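Local atomic coordinates of Nrps/pks (Streptomyces albus, PDB entry 4OPF), a protein that serves as a ketosynthase domain of the AT-less polyketide synthase that makes oxazolomycin, probably handling thioester-bound acyl chains. Residues A[15-20]-A[85-90]; A[29-34]-A[328-333]; A[166-171]-A[250-255]; A[108-113]-A[150-155]. All coordinates share one frame; numbering follows the deposited sequence.

Contact 1. Residues A[15-20]-A[85-90]; sequences SGRFPG and LEETLF
A salt-bridge network of R17, E86 and E87 packs helix 79-95 on strand 9-17, a strand of the central sheet of the thiolase-type fold. The strand and helix axes of the two segments pass 7.4 Å apart and run at 142°, and E86, E87 and F90 point toward the strand. R17 works as the hub. Its chain is bent at chi3, which brings the guanidinium edge to both glutamates, and both accepting oxygens lie close to its plane. NE and NH1 grip E87 side-on, converging on the one oxygen OE2; R17 NH1 to E87 OE2 measures 2.7 Å and uses the anti lone pair, while the bond from NE comes in tilted from the carboxylate plane. R17 NH1 also gives a nearly straight bond (174°) to E86 OE1 at 2.6 Å, where the carboxylate is almost coplanar with the guanidinium. E87, by contrast, is turned steeply, its plane 76° from that of R17. That turn presents its other oxygen, OE1, to the strand, where S15 OG donates to it at 2.5 Å. S15 thus holds one oxygen of E87 and R17 the other, which should limit rotation of the carboxylate. E86 OE1 has a further salt-bridge partner in R428, so two arginines share its charge, and the guanidinium of R423 lies against F90 as a cation-pi pair. Beside the S15 hydroxyl packs F90 CB, 3.3 Å from OG. A water lies at the edge of the guanidinium, in its plane, accepting from R17 NH2 at 3.0 Å and donating to E86 OE1 at 2.9 Å.

Contact 2. Residues A[29-34]-A[328-333]; sequences RLLSEG and KPNIGH
L30 makes the first touch, its CD2 methyl lying 3.7 Å from CG2 of I331 in apolar packing where the two side chains meet at a slant. On the far side I331 has CG1 between the backbone N and the carbonyl carbon (chi1 65°); CG2 is then anti to the carbonyl carbon, and it is this methyl that meets L30. Next along the helix, L31 crosses N330 at about a right angle. Its CD2 is 3.8 Å from N330 CG and also 3.8 Å from N330 ND2, with N330 CB almost as near, so the methyl leans on the body of the amide group instead of meeting one end of it. The carbonyl of L31 is linked to the same residue through a water, which lies 2.7 Å from L31 O, to which it can donate, and accepts from N330 ND2 at 3.0 Å. G34 follows with a positive phi of 75° and packs loosely, its C 4.3 Å from N330 ND2. It is the C-prime residue of a Schellman motif: R35 N bonds back to L30 O, and G34 N to L31 O at 3.2 Å. N330 ND2 thus reaches R35 O just past the helix directly, by a hydrogen bond, and L31 O in the last turn through the water. Its own segment, KPNIGH, matches a sequence signature of ketosynthases whose histidine belongs to the active site in relatives; consistent with this, H333 here touches C160, and the contact packs the end of helix 24-33 against the short helix 328-331 that leads into H333.

Contact 3. Residues A[166-171]-A[250-255]; sequences ALHHAA and KGIAVN
Apolar packing carries most of this contact, and I252 is its centre. Its CD1 fits against L167, 3.8 Å from that residue's CD2, and comes equally close to the backbone N of H168. On the other branch, I252 CG2 meets A171 CB at 3.9 Å, one helical turn on from H168. One strand residue thus touches three helix positions; the helix and strand axes here pass 8.2 Å apart at 121°. A CH-pi contact is the second kind. H168 has CG anti to the backbone N (chi1 -179°), which sends the imidazole across the strand, over V254, and V254 CG2 sits over one ring face, 3.9 Å from the centroid of H168 and 28° off the normal. The polar bond of this ring leads out of the subunit: H168 NE2 is hydrogen-bonded to D178 of the second subunit. Replacing H168 with an alanine would probably leave that aspartate without its mate across the interface and open a gap over the V254 methyl. V254 itself also packs on P152 of the second subunit, so the contact borders the dimer interface. Other residues of the helix turn to strands 107-112 and 181-188, with A170 touching V184 and Y110. A buried helix set between these strands and strand 247-256 is consistent with a helix of the central layer of the thiolase fold.

Contact 4. Residues A[108-113]-A[150-155]; sequences GVYVGG and RGPSTV
Y110 holds CG anti to its carbonyl carbon (chi1 -57°), while T154 places OG1 between its backbone N and carbonyl carbon (chi1 53°); the two side chains therefore run side by side, with T154 OG1 3.2 Å from Y110 CD1. They belong to a parallel strand pair, 107-112 and 153-156, joined through helix 138-147 as a beta-alpha-beta crossover in the main sheet, the strand axes only 7° apart. Three backbone bonds fix the register. V109 uses both its groups, N to P152 O at 2.9 Å and O from T154 N at 2.8 Å, thereby straddling S153; V111 N then bonds T154 O at 2.9 Å. Helix 162-175 covers Y110 on one sheet face, where T154 meets H169 of the second subunit, whereas V109, S153 and V155 face helix 138-147, where S153 OG bonds S144 OG. The Y110 ring lies back along the strand with P152 O over one face, and H169 and A170 of its own chain pack on the ring. A serine in place of Y110 would probably open a gap among P152, T154 and helix 162-175. G108 is compatible with this ring position because a CB there would clash with Y110 CE2. The strand 153-156 is outermost in this chain. At the far end of the tyrosine, Y110 OH rests 3.7 Å from P152 CG.

Overall arrangement
All four contacts belong to the ketosynthase fold, and contacts 1, 3 and 4 share the main sheet. Contact 1 closes first along the chain, then contact 4, then contact 3, both of the latter nested inside the long loop closed by contact 2. The segments of contacts 1 and 2 alternate along the chain, and the two touch, through P19 and F18 against I331 and L30, with centres 16 Å apart. Contacts 3 and 4, 13 Å apart between centres, meet where Y110 packs on helix 162-175. Contacts 2 and 3, 25 Å apart between centres, lie on opposite sides of the chain's centre. Contacts 3 and 4 lie at the subunit interface, and contact 2 includes the segment bearing H333.

Contact 1. Residues A[15-20]-A[85-90]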
# COMPACT_ATOMS: atom_id res chain seq x y z
N SER A 15 -20.86 1.67 5.66
CA SER A 15 -21.86 0.85 5.05
C SER A 15 -21.29 -0.51 4.87
O SER A 15 -20.07 -0.72 4.87
CB SER A 15 -22.22 1.36 3.67
OG SER A 15 -23.44 0.71 3.26
N GLY A 16 -22.16 -1.47 4.69
CA GLY A 16 -21.72 -2.84 4.39
C GLY A 16 -22.84 -3.84 4.17
O GLY A 16 -24.00 -3.51 4.37
N ARG A 17 -22.47 -5.04 3.74
CA ARG A 17 -23.41 -6.07 3.37
C ARG A 17 -22.74 -7.39 3.63
O ARG A 17 -21.63 -7.58 3.18
CB ARG A 17 -23.70 -5.91 1.87
CG ARG A 17 -24.92 -6.59 1.42
CD ARG A 17 -25.29 -6.36 -0.05
NE ARG A 17 -25.11 -4.97 -0.46
CZ ARG A 17 -25.47 -4.49 -1.68
NH1 ARG A 17 -25.27 -3.22 -1.99
NH2 ARG A 17 -26.06 -5.30 -2.58
N PHE A 18 -23.39 -8.30 4.35
CA PHE A 18 -22.80 -9.58 4.73
C PHE A 18 -23.87 -10.66 4.67
O PHE A 18 -25.04 -10.34 4.57
CB PHE A 18 -22.23 -9.47 6.15
CG PHE A 18 -21.13 -8.46 6.27
CD1 PHE A 18 -19.89 -8.73 5.77
CD2 PHE A 18 -21.37 -7.22 6.81
CE1 PHE A 18 -18.87 -7.78 5.82
CE2 PHE A 18 -20.37 -6.27 6.87
CZ PHE A 18 -19.11 -6.54 6.37
N PRO A 19 -23.47 -11.93 4.67
CA PRO A 19 -24.49 -12.98 4.63
C PRO A 19 -25.51 -12.79 5.74
O PRO A 19 -25.15 -12.47 6.85
CB PRO A 19 -23.67 -14.27 4.81
CG PRO A 19 -22.32 -13.91 4.28
CD PRO A 19 -22.11 -12.48 4.67
N GLY A 20 -26.77 -12.90 5.41
CA GLY A 20 -27.87 -12.69 6.34
C GLY A 20 -28.06 -11.24 6.72
O GLY A 20 -28.88 -10.94 7.57
N LEU A 85 -18.92 0.17 -5.70
CA LEU A 85 -19.51 1.46 -6.09
C LEU A 85 -20.80 1.77 -5.29
O LEU A 85 -20.96 2.87 -4.76
CB LEU A 85 -19.83 1.48 -7.60
CG LEU A 85 -18.60 1.67 -8.49
CD1 LEU A 85 -18.94 1.36 -9.93
CD2 LEU A 85 -18.13 3.11 -8.41
N GLU A 86 -21.67 0.78 -5.19
CA GLU A 86 -22.90 0.93 -4.39
C GLU A 86 -22.58 1.18 -2.96
O GLU A 86 -23.13 2.09 -2.35
CB GLU A 86 -23.81 -0.31 -4.39
CG GLU A 86 -24.57 -0.57 -5.62
CD GLU A 86 -25.64 -1.68 -5.48
OE1 GLU A 86 -25.82 -2.31 -4.39
OE2 GLU A 86 -26.31 -1.93 -6.51
N GLU A 87 -21.76 0.32 -2.39
CA GLU A 87 -21.51 0.46 -0.95
C GLU A 87 -20.75 1.73 -0.60
O GLU A 87 -20.92 2.25 0.48
CB GLU A 87 -20.77 -0.72 -0.40
CG GLU A 87 -21.64 -1.95 -0.37
CD GLU A 87 -22.86 -1.79 0.55
OE1 GLU A 87 -22.80 -1.15 1.66
OE2 GLU A 87 -23.89 -2.31 0.14
N THR A 88 -19.87 2.20 -1.49
CA THR A 88 -19.18 3.47 -1.23
C THR A 88 -20.22 4.59 -1.27
O THR A 88 -20.21 5.45 -0.38
CB THR A 88 -18.04 3.70 -2.21
OG1 THR A 88 -17.10 2.62 -2.09
CG2 THR A 88 -17.39 5.07 -1.98
N LEU A 89 -21.11 4.59 -2.26
CA LEU A 89 -22.19 5.55 -2.27
C LEU A 89 -22.98 5.50 -0.96
O LEU A 89 -23.28 6.55 -0.39
CB LEU A 89 -23.12 5.33 -3.44
CG LEU A 89 -24.35 6.23 -3.48
CD1 LEU A 89 -24.00 7.72 -3.59
CD2 LEU A 89 -25.22 5.78 -4.61
N PHE A 90 -23.30 4.31 -0.47
CA PHE A 90 -24.05 4.20 0.75
C PHE A 90 -23.27 4.66 1.97
O PHE A 90 -23.86 5.18 2.93
CB PHE A 90 -24.58 2.77 0.97
CG PHE A 90 -25.52 2.25 -0.10
CD1 PHE A 90 -26.21 3.09 -0.95
CD2 PHE A 90 -25.68 0.90 -0.27
CE1 PHE A 90 -27.05 2.59 -1.94
CE2 PHE A 90 -26.53 0.38 -1.27
CZ PHE A 90 -27.21 1.23 -2.09
O HOH W 1 -26.38 -4.90 -5.49

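Contact 2. Residues A[29-34]-A[328-333]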
# COMPACT_ATOMS: atom_id res chain seq x y z
N ARG A 29 -28.53 -6.46 13.97
CA ARG A 29 -29.52 -7.42 14.45
C ARG A 29 -28.99 -8.84 14.44
O ARG A 29 -29.16 -9.57 15.43
CB ARG A 29 -30.86 -7.34 13.67
CG ARG A 29 -31.69 -6.12 14.08
CD ARG A 29 -33.09 -6.06 13.50
NE ARG A 29 -33.14 -6.21 12.04
CZ ARG A 29 -33.03 -5.21 11.14
NH1 ARG A 29 -33.11 -5.47 9.83
NH2 ARG A 29 -32.82 -3.94 11.54
N LEU A 30 -28.35 -9.25 13.35
CA LEU A 30 -27.78 -10.56 13.26
C LEU A 30 -26.81 -10.81 14.43
O LEU A 30 -26.89 -11.86 15.12
CB LEU A 30 -27.06 -10.75 11.93
CG LEU A 30 -26.35 -12.08 11.70
CD1 LEU A 30 -27.30 -13.09 11.11
CD2 LEU A 30 -25.20 -12.00 10.77
N LEU A 31 -25.88 -9.88 14.64
CA LEU A 31 -24.84 -10.10 15.62
C LEU A 31 -25.35 -9.99 17.05
O LEU A 31 -24.96 -10.79 17.91
CB LEU A 31 -23.75 -9.08 15.46
CG LEU A 31 -23.02 -9.18 14.12
CD1 LEU A 31 -22.00 -8.10 14.07
CD2 LEU A 31 -22.40 -10.52 13.79
N SER A 32 -26.18 -9.00 17.31
CA SER A 32 -26.64 -8.79 18.64
C SER A 32 -27.60 -9.89 19.09
O SER A 32 -27.62 -10.20 20.25
CB SER A 32 -27.28 -7.43 18.77
OG SER A 32 -28.47 -7.44 18.06
N GLU A 33 -28.37 -10.49 18.18
CA GLU A 33 -29.25 -11.62 18.52
C GLU A 33 -28.50 -12.94 18.62
O GLU A 33 -29.02 -13.95 19.12
CB GLU A 33 -30.37 -11.74 17.50
CG GLU A 33 -31.23 -10.52 17.62
CD GLU A 33 -32.31 -10.39 16.58
OE1 GLU A 33 -32.57 -11.33 15.79
OE2 GLU A 33 -32.90 -9.29 16.58
N GLY A 34 -27.27 -12.93 18.14
CA GLY A 34 -26.44 -14.12 18.14
C GLY A 34 -26.87 -15.10 17.06
O GLY A 34 -26.70 -16.32 17.24
N LYS A 328 -16.94 -14.90 12.70
CA LYS A 328 -16.93 -16.01 11.74
C LYS A 328 -18.01 -17.08 11.97
O LYS A 328 -18.56 -17.61 11.02
CB LYS A 328 -15.56 -16.67 11.70
CG LYS A 328 -14.51 -15.73 11.16
CD LYS A 328 -13.20 -16.46 10.96
CE LYS A 328 -12.09 -15.45 10.72
NZ LYS A 328 -10.83 -16.24 10.57
N PRO A 329 -18.33 -17.42 13.22
CA PRO A 329 -19.45 -18.35 13.39
C PRO A 329 -20.79 -17.75 12.93
O PRO A 329 -21.69 -18.49 12.60
CB PRO A 329 -19.48 -18.59 14.90
CG PRO A 329 -18.09 -18.28 15.34
CD PRO A 329 -17.72 -17.08 14.51
N ASN A 330 -20.92 -16.42 12.86
CA ASN A 330 -22.13 -15.79 12.40
C ASN A 330 -22.22 -15.70 10.87
O ASN A 330 -23.30 -15.85 10.32
CB ASN A 330 -22.23 -14.36 12.91
CG ASN A 330 -22.11 -14.24 14.43
OD1 ASN A 330 -21.01 -14.28 15.01
ND2 ASN A 330 -23.23 -14.03 15.08
N ILE A 331 -21.12 -15.38 10.19
CA ILE A 331 -21.18 -15.13 8.74
C ILE A 331 -20.19 -15.91 7.89
O ILE A 331 -20.17 -15.70 6.68
CB ILE A 331 -20.96 -13.66 8.41
CG1 ILE A 331 -19.57 -13.23 8.80
CG2 ILE A 331 -22.03 -12.80 9.09
CD1 ILE A 331 -19.23 -11.79 8.39
N GLY A 332 -19.45 -16.83 8.48
CA GLY A 332 -18.37 -17.57 7.81
C GLY A 332 -17.09 -16.74 7.71
O GLY A 332 -16.94 -15.77 8.43
N HIS A 333 -16.20 -17.09 6.77
CA HIS A 333 -14.92 -16.43 6.60
C HIS A 333 -14.93 -15.61 5.29
O HIS A 333 -14.75 -16.16 4.22
CB HIS A 333 -13.80 -17.47 6.51
CG HIS A 333 -12.42 -16.89 6.66
ND1 HIS A 333 -12.09 -15.61 6.25
CD2 HIS A 333 -11.27 -17.42 7.16
CE1 HIS A 333 -10.82 -15.37 6.51
NE2 HIS A 333 -10.30 -16.45 7.07
O HOH W 2 -22.91 -12.56 17.68

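Contact 3. Residues A[166-171]-A[250-255]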
# COMPACT_ATOMS: atom_id res chain seq x y z
N ALA A 166 -5.25 -2.26 4.36
CA ALA A 166 -5.76 -1.03 3.68
C ALA A 166 -6.04 0.07 4.71
O ALA A 166 -5.70 1.23 4.53
CB ALA A 166 -7.07 -1.36 2.90
N LEU A 167 -6.63 -0.30 5.83
CA LEU A 167 -6.83 0.66 6.96
C LEU A 167 -5.51 1.32 7.49
O LEU A 167 -5.45 2.51 7.76
CB LEU A 167 -7.61 -0.05 8.10
CG LEU A 167 -7.98 0.85 9.27
CD1 LEU A 167 -8.88 1.97 8.83
CD2 LEU A 167 -8.70 0.02 10.33
N HIS A 168 -4.45 0.54 7.55
CA HIS A 168 -3.15 1.00 7.94
C HIS A 168 -2.60 1.99 6.89
O HIS A 168 -2.05 3.02 7.27
CB HIS A 168 -2.25 -0.21 8.06
CG HIS A 168 -0.86 0.10 8.46
ND1 HIS A 168 0.22 -0.17 7.66
CD2 HIS A 168 -0.37 0.72 9.56
CE1 HIS A 168 1.33 0.20 8.27
NE2 HIS A 168 1.00 0.76 9.42
N HIS A 169 -2.74 1.68 5.60
CA HIS A 169 -2.26 2.67 4.57
C HIS A 169 -3.09 3.95 4.72
O HIS A 169 -2.55 5.01 4.71
CB HIS A 169 -2.49 2.13 3.17
CG HIS A 169 -1.62 0.99 2.79
ND1 HIS A 169 -0.30 0.89 3.17
CD2 HIS A 169 -1.87 -0.10 2.04
CE1 HIS A 169 0.21 -0.24 2.70
NE2 HIS A 169 -0.73 -0.86 2.02
N ALA A 170 -4.40 3.84 4.99
CA ALA A 170 -5.19 5.03 5.14
C ALA A 170 -4.74 5.85 6.36
O ALA A 170 -4.59 7.09 6.27
CB ALA A 170 -6.64 4.70 5.27
N ALA A 171 -4.54 5.20 7.48
CA ALA A 171 -4.10 5.91 8.71
C ALA A 171 -2.75 6.59 8.51
O ALA A 171 -2.56 7.73 8.95
CB ALA A 171 -4.00 4.92 9.84
N LYS A 250 -7.61 4.48 17.11
CA LYS A 250 -6.59 5.05 17.98
C LYS A 250 -5.22 4.59 17.54
O LYS A 250 -4.30 5.32 17.68
CB LYS A 250 -6.75 4.58 19.43
CG LYS A 250 -8.09 4.87 20.06
CD LYS A 250 -8.21 6.30 20.40
CE LYS A 250 -7.48 6.55 21.70
NZ LYS A 250 -7.27 8.01 21.70
N GLY A 251 -5.10 3.36 17.03
CA GLY A 251 -3.81 2.84 16.57
C GLY A 251 -4.02 1.58 15.75
O GLY A 251 -4.99 0.84 15.92
N ILE A 252 -3.17 1.41 14.76
CA ILE A 252 -3.16 0.23 13.91
C ILE A 252 -1.73 -0.11 13.54
O ILE A 252 -0.93 0.80 13.34
CB ILE A 252 -4.07 0.38 12.70
CG1 ILE A 252 -3.94 -0.85 11.82
CG2 ILE A 252 -3.72 1.64 11.92
CD1 ILE A 252 -5.08 -1.01 10.92
N ALA A 253 -1.39 -1.41 13.54
CA ALA A 253 -0.07 -1.85 13.21
C ALA A 253 -0.15 -3.07 12.32
O ALA A 253 -1.13 -3.80 12.38
CB ALA A 253 0.69 -2.22 14.45
N VAL A 254 0.89 -3.25 11.50
CA VAL A 254 1.01 -4.34 10.56
C VAL A 254 2.42 -4.87 10.67
O VAL A 254 3.35 -4.10 10.77
CB VAL A 254 0.72 -3.88 9.14
CG1 VAL A 254 1.02 -4.96 8.09
CG2 VAL A 254 -0.72 -3.45 9.04
N ASN A 255 2.61 -6.16 10.57
CA ASN A 255 3.96 -6.71 10.50
C ASN A 255 3.89 -8.01 9.70
O ASN A 255 2.87 -8.30 9.05
CB ASN A 255 4.62 -6.86 11.90
CG ASN A 255 4.04 -8.04 12.73
OD1 ASN A 255 3.30 -8.86 12.23
ND2 ASN A 255 4.44 -8.12 13.97

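Contact 4. Residues A[108-113]-A[150-155]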
# COMPACT_ATOMS: atom_id res chain seq x y z
N GLY A 108 -8.25 9.70 -0.27
CA GLY A 108 -7.61 8.47 -0.71
C GLY A 108 -8.60 7.32 -0.66
O GLY A 108 -9.62 7.39 0.03
N VAL A 109 -8.33 6.31 -1.46
CA VAL A 109 -9.12 5.11 -1.55
C VAL A 109 -8.20 3.92 -1.35
O VAL A 109 -7.21 3.74 -2.05
CB VAL A 109 -9.75 5.01 -2.93
CG1 VAL A 109 -10.52 3.71 -3.12
CG2 VAL A 109 -10.66 6.18 -3.17
N TYR A 110 -8.52 3.09 -0.37
CA TYR A 110 -7.70 1.96 0.02
C TYR A 110 -8.58 0.75 0.12
O TYR A 110 -9.47 0.70 0.98
CB TYR A 110 -7.03 2.25 1.38
CG TYR A 110 -6.20 3.52 1.32
CD1 TYR A 110 -4.90 3.52 0.85
CD2 TYR A 110 -6.78 4.73 1.59
CE1 TYR A 110 -4.16 4.71 0.78
CE2 TYR A 110 -6.05 5.90 1.52
CZ TYR A 110 -4.75 5.88 1.10
OH TYR A 110 -4.05 7.08 1.01
N VAL A 111 -8.39 -0.21 -0.78
CA VAL A 111 -9.28 -1.35 -0.86
C VAL A 111 -8.58 -2.64 -0.60
O VAL A 111 -7.52 -2.88 -1.16
CB VAL A 111 -9.90 -1.47 -2.27
CG1 VAL A 111 -10.78 -2.70 -2.44
CG2 VAL A 111 -10.70 -0.22 -2.56
N GLY A 112 -9.16 -3.47 0.27
CA GLY A 112 -8.67 -4.82 0.44
C GLY A 112 -9.52 -5.75 -0.39
O GLY A 112 -10.72 -5.83 -0.23
N GLY A 113 -8.91 -6.46 -1.30
CA GLY A 113 -9.66 -7.27 -2.19
C GLY A 113 -8.79 -7.93 -3.24
O GLY A 113 -7.66 -7.53 -3.48
N ARG A 150 -9.19 12.40 -5.46
CA ARG A 150 -7.87 12.77 -6.00
C ARG A 150 -6.72 12.34 -5.11
O ARG A 150 -5.55 12.66 -5.43
CB ARG A 150 -7.79 14.30 -6.15
CG ARG A 150 -8.90 14.90 -6.98
CD ARG A 150 -8.79 14.67 -8.43
NE ARG A 150 -9.89 15.33 -9.14
CZ ARG A 150 -9.90 16.60 -9.53
NH1 ARG A 150 -8.86 17.38 -9.31
NH2 ARG A 150 -10.97 17.08 -10.12
N GLY A 151 -7.01 11.64 -4.03
CA GLY A 151 -5.96 11.09 -3.16
C GLY A 151 -5.39 9.83 -3.78
O GLY A 151 -5.88 9.37 -4.81
N PRO A 152 -4.36 9.24 -3.16
CA PRO A 152 -3.88 7.94 -3.64
C PRO A 152 -4.97 6.89 -3.68
O PRO A 152 -5.88 6.90 -2.84
CB PRO A 152 -2.78 7.55 -2.62
CG PRO A 152 -2.48 8.79 -1.87
CD PRO A 152 -3.69 9.67 -1.91
N SER A 153 -4.89 5.99 -4.67
CA SER A 153 -5.91 5.01 -4.89
C SER A 153 -5.22 3.69 -4.99
O SER A 153 -4.55 3.46 -5.97
CB SER A 153 -6.59 5.28 -6.20
OG SER A 153 -7.76 4.49 -6.40
N THR A 154 -5.39 2.81 -4.00
CA THR A 154 -4.62 1.58 -3.96
C THR A 154 -5.41 0.37 -3.50
O THR A 154 -6.33 0.46 -2.68
CB THR A 154 -3.36 1.72 -3.02
OG1 THR A 154 -3.75 2.18 -1.77
CG2 THR A 154 -2.37 2.77 -3.53
N VAL A 155 -5.05 -0.76 -4.04
CA VAL A 155 -5.63 -2.00 -3.69
C VAL A 155 -4.54 -2.86 -3.06
O VAL A 155 -3.44 -2.96 -3.62
CB VAL A 155 -6.12 -2.77 -4.93
CG1 VAL A 155 -6.68 -4.13 -4.53
CG2 VAL A 155 -7.19 -2.02 -5.66